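Local coordinates for capsid protein (Macrobrachium rosenbergii nodavirus, PDB 5YKU) that forms the protruding domain of the viral capsid, from which the dimeric surface spikes are probably built, and carries bound zinc ions in this crystal, at residues Q8-A13 with R119-N124; D32-K37 with I93-F98; P46-V51 with S78-D83; E54-C59 with D103-V108; I61-V66 with I86-N91. One frame throughout, in Å; residues are numbered along the deposited sequence.

Interaction 1 (Q8-A13 with R119-N124); sequences QLTYNA and RAIVGN
T10 and I121 face each other as an antiparallel hydrogen-bonded pair where strand 10-18 runs beside strand 114-121. The firm part of the contact is backbone: I121 N gives its hydrogen to T10 O at 2.8 Å, and N12 and R119 close a two-way pair through N12 N to R119 O (2.9 Å) and R119 N to N12 O. Between these rungs Y11 and A120 form a non-hydrogen-bonded pair, in which Y11 CA comes within 3.3 Å of R119 O as a CA-H...O contact. On the face that carries T10, N12, R119 and I121, the extended arm of R119 runs forward along its own strand to I121. I121 CG1 sits 3.8 Å over the centre of the R119 guanidinium plane, and I121 CD1 touches N12 CB at 3.8 Å. The polar ends look elsewhere, N12 OD1 to D14 N and R119 NH1 to N125 O. Y11 and A120 share the other face, and L9, in the loop before the strand, touches both A120 CB and V122 CB with CD1, 3.8 Å from the latter. Toward Q8 the pairing frays: the bond from T10 N to I121 O is weak at 3.4 Å, and a water adds to it, donating to Q8 O and I121 O and accepting from T10 OG1. This end is largely solvent-exposed. Strand 10-18 is an edge strand of the sheet within this chain; the order 10-18, 114-121, 41-47, 81-89 is consistent with the B-I-D-G sheet of a viral jelly roll.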
# COMPACT_ATOMS: atom_id res chain seq x y z
N GLN A 8 -8.02 -12.79 22.90
CA GLN A 8 -9.09 -12.46 21.96
C GLN A 8 -8.53 -11.81 20.68
O GLN A 8 -9.28 -11.23 19.95
CB GLN A 8 -10.07 -11.52 22.60
CG GLN A 8 -10.78 -12.09 23.88
CD GLN A 8 -11.33 -13.49 23.66
OE1 GLN A 8 -12.22 -13.69 22.81
NE2 GLN A 8 -10.76 -14.48 24.36
N LEU A 9 -7.21 -11.93 20.48
CA LEU A 9 -6.56 -11.41 19.22
C LEU A 9 -7.38 -11.89 18.01
O LEU A 9 -7.74 -13.00 17.86
CB LEU A 9 -5.14 -11.98 19.13
CG LEU A 9 -4.46 -11.83 17.76
CD1 LEU A 9 -4.10 -10.45 17.45
CD2 LEU A 9 -3.20 -12.72 17.79
N THR A 10 -7.60 -10.92 17.13
CA THR A 10 -8.12 -11.15 15.77
C THR A 10 -7.40 -10.20 14.84
O THR A 10 -6.70 -9.29 15.28
CB THR A 10 -9.64 -10.91 15.67
OG1 THR A 10 -9.92 -9.55 15.96
CG2 THR A 10 -10.44 -11.81 16.66
N TYR A 11 -7.63 -10.38 13.57
CA TYR A 11 -7.16 -9.42 12.55
C TYR A 11 -8.29 -8.83 11.82
O TYR A 11 -9.30 -9.49 11.56
CB TYR A 11 -6.28 -10.21 11.53
CG TYR A 11 -5.08 -10.93 12.09
CD1 TYR A 11 -3.80 -10.34 12.17
CD2 TYR A 11 -5.19 -12.23 12.55
CE1 TYR A 11 -2.70 -11.06 12.65
CE2 TYR A 11 -4.12 -12.94 13.03
CZ TYR A 11 -2.91 -12.37 13.05
OH TYR A 11 -1.82 -13.08 13.51
N ASN A 12 -8.10 -7.63 11.32
CA ASN A 12 -8.95 -7.03 10.35
C ASN A 12 -8.06 -6.87 9.09
O ASN A 12 -7.08 -6.10 9.15
CB ASN A 12 -9.53 -5.70 10.86
CG ASN A 12 -10.45 -5.08 9.84
OD1 ASN A 12 -10.17 -4.97 8.66
ND2 ASN A 12 -11.59 -4.67 10.30
N ALA A 13 -8.43 -7.53 8.04
CA ALA A 13 -7.75 -7.46 6.76
C ALA A 13 -8.64 -6.95 5.66
O ALA A 13 -8.42 -7.16 4.45
CB ALA A 13 -7.22 -8.79 6.42
N ARG A 119 -4.55 -5.28 10.23
CA ARG A 119 -4.44 -4.76 11.57
C ARG A 119 -4.71 -5.83 12.59
O ARG A 119 -5.78 -6.47 12.54
CB ARG A 119 -5.53 -3.66 11.77
CG ARG A 119 -5.55 -3.07 13.15
CD ARG A 119 -6.77 -2.16 13.31
NE ARG A 119 -7.06 -1.83 14.69
CZ ARG A 119 -8.25 -1.51 15.17
NH1 ARG A 119 -8.32 -1.31 16.45
NH2 ARG A 119 -9.29 -1.50 14.32
N ALA A 120 -3.78 -6.12 13.48
CA ALA A 120 -4.04 -6.98 14.67
C ALA A 120 -4.87 -6.15 15.68
O ALA A 120 -4.44 -5.08 16.11
CB ALA A 120 -2.73 -7.40 15.31
N ILE A 121 -6.05 -6.67 15.99
CA ILE A 121 -6.94 -6.05 16.97
C ILE A 121 -6.64 -6.69 18.35
O ILE A 121 -7.09 -7.83 18.56
CB ILE A 121 -8.38 -6.16 16.54
CG1 ILE A 121 -8.53 -5.38 15.20
CG2 ILE A 121 -9.26 -5.48 17.62
CD1 ILE A 121 -9.90 -5.44 14.61
N VAL A 122 -5.84 -6.04 19.10
CA VAL A 122 -5.33 -6.58 20.38
C VAL A 122 -4.80 -5.44 21.16
O VAL A 122 -4.35 -4.43 20.59
CB VAL A 122 -4.27 -7.66 20.09
CG1 VAL A 122 -3.00 -7.04 19.48
CG2 VAL A 122 -3.95 -8.44 21.40
N GLY A 123 -4.94 -5.48 22.49
CA GLY A 123 -4.58 -4.32 23.27
C GLY A 123 -5.33 -3.07 22.86
O GLY A 123 -6.51 -3.10 22.65
N ASN A 124 -4.61 -2.01 22.68
CA ASN A 124 -5.13 -0.81 22.08
C ASN A 124 -4.78 -0.59 20.59
O ASN A 124 -5.03 0.46 20.02
CB ASN A 124 -4.64 0.39 22.88
CG ASN A 124 -5.24 0.38 24.28
OD1 ASN A 124 -6.45 0.26 24.45
ND2 ASN A 124 -4.38 0.47 25.21
O HOH W 1 -9.65 -8.92 18.60

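Interaction 2 (D32-K37 with I93-F98); sequences DITGLK and IGEATF
E95 OE2 is held from two quarters: it is a ligand of a zinc ion, and T34 OG1 donates to it at 2.7 Å. The hydroxyl arrives on the anti side of the carboxylate, 21° out of its plane. T34 and E95 lie side by side to make this bond, which the T34 torsion allows by setting OG1 anti to the backbone N (chi1 -168°). One step along, T97 OG1 donates to D32 OD1 at 2.6 Å, this time from well above the carboxylate plane. Behind these polar groups I33 and A96 form an antiparallel hydrogen-bonded pair, with I33 N to A96 O at 2.9 Å. On the inner side I33 CD1 packs on F98 CE1 at 3.6 Å; W19 meets the same ring edge-to-face. The chains then leave the strands, and G94 O still accepts from L36 N, in plane on a lone pair. This is the pairing of strands 26-33 and 96-104, which correspond in topology to the C and H strands of a jelly roll. The like charges of D32 OD2 and E95 OE1 come within 3.7 Å, and one water donates to each of them; the metal, the water and the threonine hydroxyls probably offset the repulsion between the two acids.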
# COMPACT_ATOMS: atom_id res chain seq x y z
N ASP A 32 -0.97 9.95 1.07
CA ASP A 32 -1.28 9.76 2.47
C ASP A 32 -2.45 8.88 2.66
O ASP A 32 -3.55 9.19 2.15
CB ASP A 32 -1.57 11.16 3.14
CG ASP A 32 -0.44 12.05 3.23
OD1 ASP A 32 0.70 11.71 2.93
OD2 ASP A 32 -0.64 13.22 3.77
N ILE A 33 -2.26 7.73 3.26
CA ILE A 33 -3.38 6.88 3.67
C ILE A 33 -3.90 7.46 4.94
O ILE A 33 -3.12 7.81 5.86
CB ILE A 33 -2.95 5.42 3.82
CG1 ILE A 33 -2.48 4.86 2.49
CG2 ILE A 33 -4.05 4.54 4.40
CD1 ILE A 33 -2.15 3.36 2.44
N THR A 34 -5.20 7.58 5.08
CA THR A 34 -5.82 8.28 6.21
C THR A 34 -6.90 7.39 6.81
O THR A 34 -7.24 6.35 6.29
CB THR A 34 -6.30 9.65 5.75
OG1 THR A 34 -6.66 10.51 6.84
CG2 THR A 34 -7.54 9.41 4.91
N GLY A 35 -7.38 7.82 7.99
CA GLY A 35 -8.44 7.12 8.63
C GLY A 35 -8.03 5.91 9.45
O GLY A 35 -8.83 5.02 9.72
N LEU A 36 -6.75 5.76 9.73
CA LEU A 36 -6.22 4.60 10.48
C LEU A 36 -6.25 4.95 11.94
O LEU A 36 -6.24 6.13 12.32
CB LEU A 36 -4.79 4.33 10.07
CG LEU A 36 -4.59 4.02 8.62
CD1 LEU A 36 -3.07 3.97 8.32
CD2 LEU A 36 -5.25 2.75 8.22
N LYS A 37 -6.29 3.95 12.82
CA LYS A 37 -6.26 4.24 14.24
C LYS A 37 -4.95 4.93 14.56
O LYS A 37 -3.87 4.36 14.33
CB LYS A 37 -6.47 3.00 15.11
CG LYS A 37 -6.64 3.26 16.53
CD LYS A 37 -7.05 2.00 17.30
CE LYS A 37 -7.38 2.37 18.72
NZ LYS A 37 -6.31 2.93 19.52
N ILE A 93 -2.11 11.36 13.94
CA ILE A 93 -3.33 11.83 13.32
C ILE A 93 -3.94 10.71 12.44
O ILE A 93 -4.85 10.95 11.67
CB ILE A 93 -3.17 13.14 12.57
CG1 ILE A 93 -2.19 13.11 11.43
CG2 ILE A 93 -2.81 14.23 13.58
CD1 ILE A 93 -2.42 14.28 10.44
N GLY A 94 -3.49 9.46 12.57
CA GLY A 94 -4.10 8.38 11.85
C GLY A 94 -3.73 8.24 10.42
O GLY A 94 -4.52 7.68 9.68
N GLU A 95 -2.57 8.69 10.02
CA GLU A 95 -2.13 8.66 8.68
C GLU A 95 -0.77 8.02 8.52
O GLU A 95 0.03 7.91 9.44
CB GLU A 95 -2.12 10.10 8.11
CG GLU A 95 -3.45 10.81 8.14
CD GLU A 95 -3.49 12.04 7.18
OE1 GLU A 95 -2.50 12.56 6.86
OE2 GLU A 95 -4.64 12.27 6.88
N ALA A 96 -0.47 7.69 7.25
CA ALA A 96 0.88 7.29 6.88
C ALA A 96 1.13 7.73 5.47
O ALA A 96 0.27 7.56 4.61
CB ALA A 96 1.06 5.78 7.06
N THR A 97 2.30 8.27 5.22
CA THR A 97 2.67 8.75 3.92
C THR A 97 3.56 7.75 3.23
O THR A 97 4.50 7.22 3.80
CB THR A 97 3.42 10.07 4.01
OG1 THR A 97 2.57 11.06 4.63
CG2 THR A 97 3.86 10.61 2.66
N PHE A 98 3.28 7.47 1.99
CA PHE A 98 4.03 6.58 1.08
C PHE A 98 4.56 7.29 -0.10
O PHE A 98 3.94 8.24 -0.58
CB PHE A 98 3.10 5.43 0.60
CG PHE A 98 2.62 4.58 1.75
CD1 PHE A 98 1.51 4.99 2.52
CD2 PHE A 98 3.21 3.40 2.06
CE1 PHE A 98 1.12 4.24 3.63
CE2 PHE A 98 2.79 2.66 3.16
CZ PHE A 98 1.75 3.08 3.94
O HOH W 2 -3.01 14.23 4.32
O HOH W 3 -6.96 9.99 10.12

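Interaction 3 (P46-V51 with S78-D83); sequences PYMDRV and SAIKCD
P46 sets its CG over the face of the C82-D83 peptide, about 3.4 Å above that plane and 3.5 Å from D83 N; D83 O, of the following peptide, is also 3.5 Å from CG. The reverse happens next door, where C82 SG stands over the face of the Y47-M48 peptide, 3.4 Å from Y47 C. The two strands of this jelly-roll-like sheet, 41-47 and 81-89, thus end their partnership by interlocking side chains with backbone planes, with no hydrogen bond between these two segments. C82 reaches across because its first torsion (chi1 -176°) places SG beside the carbonyl carbon, which also sets the sulfur 3.7 Å from P46 CB. The Y47 ring turns to the other side, where R116 makes a cation-pi contact with it. From strand 69-75, I72 and Y74 touch P46, and Y74 also touches M48. Beyond, the chains part at the surface, 46-51 toward a loop in which R50 forms a salt bridge with D76. M48, present as selenomethionine, reaches across where the chains diverge: its chain bends at the last torsion (chi3 -70°), SE lies 4.3 Å from I80 CG2, and the terminal CE rests 3.6 Å from K81 O.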
# COMPACT_ATOMS: atom_id res chain seq x y z
N PRO A 46 0.30 -5.69 -1.09
CA PRO A 46 -0.36 -5.55 -2.38
C PRO A 46 -1.36 -6.61 -2.61
O PRO A 46 -1.20 -7.73 -2.11
CB PRO A 46 0.79 -5.62 -3.37
CG PRO A 46 1.79 -6.57 -2.68
CD PRO A 46 1.63 -6.28 -1.22
N TYR A 47 -2.36 -6.33 -3.38
CA TYR A 47 -3.24 -7.37 -3.98
C TYR A 47 -3.51 -6.96 -5.38
O TYR A 47 -3.17 -5.83 -5.79
CB TYR A 47 -4.53 -7.64 -3.16
CG TYR A 47 -5.65 -6.64 -3.33
CD1 TYR A 47 -6.65 -6.90 -4.28
CD2 TYR A 47 -5.79 -5.51 -2.57
CE1 TYR A 47 -7.71 -6.03 -4.46
CE2 TYR A 47 -6.81 -4.63 -2.73
CZ TYR A 47 -7.75 -4.91 -3.70
OH TYR A 47 -8.81 -3.99 -3.86
N MSE A 48 -4.10 -7.80 -6.18
CA MSE A 48 -4.43 -7.50 -7.56
C MSE A 48 -5.77 -8.08 -7.91
O MSE A 48 -6.04 -9.28 -7.78
CB MSE A 48 -3.32 -7.94 -8.50
CG MSE A 48 -3.39 -7.32 -9.85
SE MSE A 48 -1.67 -7.51 -10.83
CE MSE A 48 -0.59 -6.28 -9.78
N ASP A 49 -6.58 -7.23 -8.53
CA ASP A 49 -7.82 -7.63 -9.19
C ASP A 49 -7.95 -6.62 -10.32
O ASP A 49 -8.60 -5.57 -10.13
CB ASP A 49 -9.02 -7.63 -8.23
CG ASP A 49 -10.25 -7.95 -8.94
OD1 ASP A 49 -10.29 -8.40 -10.07
OD2 ASP A 49 -11.39 -7.84 -8.29
N ARG A 50 -7.26 -6.86 -11.42
CA ARG A 50 -6.93 -5.75 -12.33
C ARG A 50 -6.52 -6.29 -13.66
O ARG A 50 -5.59 -7.13 -13.76
CB ARG A 50 -5.78 -4.98 -11.71
CG ARG A 50 -5.34 -3.74 -12.47
CD ARG A 50 -4.12 -3.13 -11.81
NE ARG A 50 -3.59 -1.95 -12.48
CZ ARG A 50 -2.73 -1.93 -13.48
NH1 ARG A 50 -2.37 -3.03 -14.12
NH2 ARG A 50 -2.25 -0.76 -13.87
N VAL A 51 -7.17 -5.87 -14.73
CA VAL A 51 -6.79 -6.20 -16.05
C VAL A 51 -5.43 -5.64 -16.36
O VAL A 51 -5.16 -4.46 -16.11
CB VAL A 51 -7.84 -5.74 -17.06
CG1 VAL A 51 -7.39 -5.92 -18.49
CG2 VAL A 51 -9.18 -6.36 -16.81
N SER A 78 3.67 -9.77 -18.32
CA SER A 78 4.52 -10.96 -18.41
C SER A 78 5.11 -11.39 -17.08
O SER A 78 4.61 -12.32 -16.47
CB SER A 78 5.59 -10.84 -19.46
OG SER A 78 6.10 -12.21 -19.50
N ALA A 79 6.11 -10.70 -16.61
CA ALA A 79 6.71 -10.97 -15.31
C ALA A 79 5.94 -10.27 -14.20
O ALA A 79 6.27 -9.18 -13.73
CB ALA A 79 8.20 -10.53 -15.33
N ILE A 80 4.85 -10.89 -13.81
CA ILE A 80 3.88 -10.24 -12.92
C ILE A 80 4.50 -10.08 -11.55
O ILE A 80 5.03 -11.06 -10.98
CB ILE A 80 2.53 -10.94 -12.90
CG1 ILE A 80 1.98 -11.05 -14.33
CG2 ILE A 80 1.53 -10.21 -11.93
CD1 ILE A 80 0.73 -11.83 -14.39
N LYS A 81 4.31 -8.94 -11.00
CA LYS A 81 4.65 -8.64 -9.58
C LYS A 81 3.52 -8.08 -8.84
O LYS A 81 2.85 -7.15 -9.26
CB LYS A 81 5.82 -7.70 -9.42
CG LYS A 81 7.11 -8.23 -9.95
CD LYS A 81 8.02 -8.91 -9.02
CE LYS A 81 9.47 -9.02 -9.64
NZ LYS A 81 9.56 -9.63 -11.08
N CYS A 82 3.23 -8.69 -7.69
CA CYS A 82 2.31 -8.19 -6.67
C CYS A 82 2.92 -8.62 -5.38
O CYS A 82 2.55 -9.69 -4.86
CB CYS A 82 0.94 -8.81 -6.91
SG CYS A 82 -0.35 -8.18 -5.78
N ASP A 83 3.97 -7.96 -4.97
CA ASP A 83 4.96 -8.53 -4.02
C ASP A 83 5.40 -7.48 -3.02
O ASP A 83 5.22 -6.29 -3.16
CB ASP A 83 6.15 -9.13 -4.82
CG ASP A 83 7.06 -10.15 -4.01
OD1 ASP A 83 6.74 -10.51 -2.93
OD2 ASP A 83 8.06 -10.51 -4.73

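Interaction 4 (E54-C59 with D103-V108); sequences EVLQKC and DYQGAV
K58 and D103 form an antiparallel hydrogen-bonded pair, K58 N to D103 O at 3.0 Å and D103 N to K58 O, and Q57 with Y104 follows as a non-hydrogen-bonded pair whose CA atoms are only 4.1 Å apart. Past them the backbone turns away from regular pairing. Q105 N donates to L56 O at 3.2 Å from well above the carbonyl plane, and V55 O collects only weak bonds from Q105 N and G106 N. The side chains of Q57 and Y104 carry the centre. Q57 CB sits almost straight over the Y104 ring, 3.5 Å from its centroid and 6° off the normal, a CH-pi contact; the extended glutamine then passes above the ring, its amide tilted 26° to the ring plane. At the ring edge, in plane, K58 O approaches CE1 to 3.2 Å. Beyond the ring Q57 NE2 donates to G106 O at 2.9 Å, nearly straight and close to its own amide plane. A water shared with V108 O takes the second NE2 hydrogen, and R50 binds OE1. On the outer face K58 and D103 share a water between NZ and OD2, while D103 OD1 makes a salt bridge with K26. The joined strands, 57-63 and 96-104, are consistent with E and H of a jelly roll. The buried Q57 amide is therefore satisfied at both ends, which fixes its rotation above the tyrosine and ties the loop after strand 96-104 to strand 57-63. K58 NZ and D103 OD2, 5.5 Å apart, are too distant for a salt bridge; their opposite charges probably favour the water-bridged arrangement.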
# COMPACT_ATOMS: atom_id res chain seq x y z
N GLU A 54 -0.88 -4.50 -20.36
CA GLU A 54 0.03 -5.01 -21.36
C GLU A 54 1.10 -3.99 -21.76
O GLU A 54 1.78 -4.23 -22.79
CB GLU A 54 -0.67 -5.64 -22.57
CG GLU A 54 -1.67 -6.75 -22.13
CD GLU A 54 -1.18 -7.95 -21.26
OE1 GLU A 54 0.04 -8.25 -20.99
OE2 GLU A 54 -2.09 -8.70 -20.66
N VAL A 55 1.25 -2.90 -21.07
CA VAL A 55 2.18 -1.82 -21.39
C VAL A 55 3.07 -1.52 -20.22
O VAL A 55 3.52 -0.38 -20.00
CB VAL A 55 1.53 -0.62 -22.07
CG1 VAL A 55 0.97 -1.00 -23.44
CG2 VAL A 55 0.49 0.01 -21.23
N LEU A 56 3.41 -2.58 -19.47
CA LEU A 56 4.56 -2.55 -18.61
C LEU A 56 4.50 -1.46 -17.56
O LEU A 56 5.28 -0.50 -17.51
CB LEU A 56 5.90 -2.46 -19.34
CG LEU A 56 6.27 -3.66 -20.22
CD1 LEU A 56 5.52 -3.72 -21.54
CD2 LEU A 56 7.82 -3.60 -20.53
N GLN A 57 3.48 -1.49 -16.70
CA GLN A 57 3.21 -0.48 -15.71
C GLN A 57 3.86 -0.90 -14.40
O GLN A 57 3.35 -1.75 -13.65
CB GLN A 57 1.69 -0.20 -15.63
CG GLN A 57 1.19 0.36 -16.93
CD GLN A 57 -0.26 0.72 -17.00
OE1 GLN A 57 -1.09 0.18 -16.22
NE2 GLN A 57 -0.60 1.59 -17.88
N LYS A 58 5.03 -0.37 -14.10
CA LYS A 58 5.80 -0.70 -12.92
C LYS A 58 5.58 0.33 -11.82
O LYS A 58 5.65 1.56 -12.08
CB LYS A 58 7.31 -0.67 -13.24
CG LYS A 58 8.18 -1.17 -12.09
CD LYS A 58 9.70 -1.07 -12.43
CE LYS A 58 10.53 -1.55 -11.31
NZ LYS A 58 11.96 -1.41 -11.81
N CYS A 59 5.31 -0.14 -10.60
CA CYS A 59 5.18 0.76 -9.46
C CYS A 59 5.89 0.17 -8.27
O CYS A 59 5.73 -1.04 -8.02
CB CYS A 59 3.66 0.93 -9.16
SG CYS A 59 3.36 1.93 -7.66
N ASP A 103 7.04 3.81 -13.31
CA ASP A 103 7.70 3.74 -14.60
C ASP A 103 6.78 2.89 -15.50
O ASP A 103 6.74 1.66 -15.40
CB ASP A 103 9.11 3.11 -14.46
CG ASP A 103 9.78 2.95 -15.76
OD1 ASP A 103 9.23 3.15 -16.84
OD2 ASP A 103 10.93 2.40 -15.66
N TYR A 104 5.95 3.54 -16.27
CA TYR A 104 4.94 2.94 -17.10
C TYR A 104 5.34 3.11 -18.55
O TYR A 104 5.59 4.26 -18.96
CB TYR A 104 3.56 3.56 -16.84
CG TYR A 104 2.82 3.27 -15.56
CD1 TYR A 104 3.47 2.80 -14.41
CD2 TYR A 104 1.44 3.50 -15.46
CE1 TYR A 104 2.79 2.58 -13.22
CE2 TYR A 104 0.77 3.27 -14.30
CZ TYR A 104 1.45 2.85 -13.15
OH TYR A 104 0.80 2.61 -11.95
N GLN A 105 5.37 2.09 -19.36
CA GLN A 105 5.72 2.27 -20.80
C GLN A 105 4.66 3.04 -21.49
O GLN A 105 4.93 3.91 -22.31
CB GLN A 105 5.94 0.96 -21.44
CG GLN A 105 6.28 1.08 -22.95
CD GLN A 105 6.36 -0.26 -23.58
OE1 GLN A 105 5.40 -0.62 -24.34
NE2 GLN A 105 7.30 -0.95 -23.29
N GLY A 106 3.39 2.77 -21.18
CA GLY A 106 2.21 3.50 -21.60
C GLY A 106 1.29 3.83 -20.47
O GLY A 106 1.35 3.11 -19.45
N ALA A 107 0.54 4.97 -20.47
CA ALA A 107 -0.25 5.40 -19.24
C ALA A 107 -1.52 6.19 -19.69
O ALA A 107 -1.81 7.30 -19.03
CB ALA A 107 0.49 6.15 -18.24
N VAL A 108 -2.33 5.50 -20.52
CA VAL A 108 -3.70 6.09 -20.90
C VAL A 108 -4.74 5.51 -19.96
O VAL A 108 -4.98 4.33 -19.94
CB VAL A 108 -4.09 5.65 -22.33
CG1 VAL A 108 -5.46 6.23 -22.78
CG2 VAL A 108 -3.01 6.08 -23.39
O HOH W 4 -3.16 2.18 -19.34
O HOH W 5 12.21 1.11 -13.40

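Interaction 5 (I61-V66 with I86-N91); sequences ITCNEV and ISFQAN
This contact lies in the interior of the jelly-roll-like fold, where strands 57-63 and 81-89, separated by 69-75 in the sheet order, come within 7.8 Å at their axes, 29° apart in direction. C63 CB meets I86 CG2 at 3.7 Å, while I86 CD1 extends to I61 O, also at 3.7 Å, and packs against T62 CA. C63 SG reaches F88 CB at 3.9 Å and lies obliquely 5.1 Å from the centroid of the F88 ring, a sulfur-aromatic contact. The sulfur also accepts the hydrogen of E65 N. Toward the loops the contact turns polar and wet. E65 bends at chi2 (-51°), and its OE1 receives two waters, one shared with Q89 O and the other accepting from N91 ND2. A third water joins V66 O to Q89 N. The carboxylate and the N91 amide stand perpendicular, N91 CB lying 3.8 Å from E65 OE1. E65 OE2 accepts from T97 N of strand 96-104, while N91 OD1 accepts from I93 N and E95 N just after it. Around this packing, F98 of strand 96-104 meets F88 edge-to-face, I44 of strand 41-47 touches both I86 and F88, and strand 69-75 sends I72 against I86.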
# COMPACT_ATOMS: atom_id res chain seq x y z
N ILE A 61 6.73 1.03 -4.10
CA ILE A 61 6.22 1.84 -2.98
C ILE A 61 7.03 1.59 -1.76
O ILE A 61 7.32 0.45 -1.41
CB ILE A 61 4.74 1.56 -2.70
CG1 ILE A 61 4.04 1.71 -4.09
CG2 ILE A 61 4.22 2.44 -1.57
CD1 ILE A 61 2.61 1.69 -3.97
N THR A 62 7.37 2.69 -1.05
CA THR A 62 7.95 2.62 0.26
C THR A 62 7.17 3.57 1.19
O THR A 62 6.41 4.43 0.68
CB THR A 62 9.45 2.99 0.21
OG1 THR A 62 9.58 4.32 -0.31
CG2 THR A 62 10.25 2.02 -0.55
N CYS A 63 7.38 3.46 2.48
CA CYS A 63 6.68 4.32 3.46
C CYS A 63 7.63 5.29 4.13
O CYS A 63 8.77 4.90 4.46
CB CYS A 63 6.05 3.42 4.51
SG CYS A 63 5.09 4.27 5.77
N ASN A 64 7.20 6.52 4.25
CA ASN A 64 8.04 7.61 4.79
C ASN A 64 7.95 7.68 6.27
O ASN A 64 8.73 8.44 6.84
CB ASN A 64 7.54 8.94 4.23
CG ASN A 64 7.69 9.12 2.78
OD1 ASN A 64 7.94 8.29 2.02
ND2 ASN A 64 7.44 10.36 2.39
N GLU A 65 7.09 6.97 6.95
CA GLU A 65 6.93 7.04 8.41
C GLU A 65 8.23 6.61 9.13
O GLU A 65 8.87 5.66 8.69
CB GLU A 65 5.73 6.28 8.95
CG GLU A 65 4.44 6.79 8.45
CD GLU A 65 4.23 8.31 8.58
OE1 GLU A 65 4.41 8.77 9.74
OE2 GLU A 65 3.84 9.00 7.58
N VAL A 66 8.58 7.24 10.22
CA VAL A 66 9.68 6.79 10.99
C VAL A 66 9.52 5.31 11.34
O VAL A 66 8.45 4.89 11.72
CB VAL A 66 9.83 7.68 12.23
CG1 VAL A 66 10.83 7.14 13.19
CG2 VAL A 66 10.26 9.11 11.82
N ILE A 86 4.90 -3.69 3.59
CA ILE A 86 5.53 -2.66 4.49
C ILE A 86 4.96 -2.83 5.88
O ILE A 86 3.72 -2.94 6.03
CB ILE A 86 5.28 -1.27 3.94
CG1 ILE A 86 5.95 -1.10 2.55
CG2 ILE A 86 5.77 -0.21 4.89
CD1 ILE A 86 5.47 0.07 1.75
N SER A 87 5.78 -2.80 6.91
CA SER A 87 5.39 -2.65 8.27
C SER A 87 5.51 -1.23 8.65
O SER A 87 6.54 -0.61 8.38
CB SER A 87 6.27 -3.50 9.12
OG SER A 87 7.57 -3.05 9.06
N PHE A 88 4.47 -0.67 9.24
CA PHE A 88 4.47 0.72 9.61
C PHE A 88 3.53 0.98 10.76
O PHE A 88 2.60 0.23 11.02
CB PHE A 88 4.11 1.63 8.41
CG PHE A 88 2.67 1.56 8.02
CD1 PHE A 88 2.20 0.55 7.23
CD2 PHE A 88 1.81 2.50 8.47
CE1 PHE A 88 0.81 0.48 6.90
CE2 PHE A 88 0.43 2.41 8.16
CZ PHE A 88 -0.05 1.39 7.39
N GLN A 89 3.71 2.12 11.39
CA GLN A 89 2.86 2.61 12.45
C GLN A 89 2.20 3.88 11.93
O GLN A 89 2.87 4.75 11.36
CB GLN A 89 3.68 2.91 13.69
CG GLN A 89 2.91 3.35 14.93
CD GLN A 89 3.87 3.40 16.10
OE1 GLN A 89 4.80 2.62 16.18
NE2 GLN A 89 3.79 4.46 16.78
N ALA A 90 0.87 3.96 12.06
CA ALA A 90 0.17 5.23 11.74
C ALA A 90 0.70 6.31 12.69
O ALA A 90 1.01 6.06 13.85
CB ALA A 90 -1.33 5.11 11.85
N ASN A 91 0.69 7.54 12.17
CA ASN A 91 1.12 8.70 12.99
C ASN A 91 0.00 9.07 13.95
O ASN A 91 -1.03 8.42 14.06
CB ASN A 91 1.62 9.80 12.07
CG ASN A 91 0.53 10.49 11.33
OD1 ASN A 91 -0.67 10.30 11.59
ND2 ASN A 91 0.96 11.30 10.37
O HOH W 6 4.14 7.14 12.03
O HOH W 7 3.83 11.40 9.98
O HOH W 8 6.47 2.90 11.20

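Interactions 2 and 5 are the closest pair, with centres 9 Å apart: N64 N donates to T97 O (2.8 Å), so strand 96-104 continues the sheet from interaction 2 into interaction 5. A zinc ion is bound by E95 of interaction 2, about 2 Å from its side chain; N91 of interaction 5 lies about 8 Å from a bound zinc and, through its bond to the E95 backbone, may steady the liganding residue. K37 NZ links interaction 2 to interaction 1 through N124 O (2.8 Å). Toward the other end of the domain, interactions 3 and 4 touch, with centres 13 Å apart. Interactions 1 and 4 lie about 36 Å apart between centres, on opposite sides of the chain's centre.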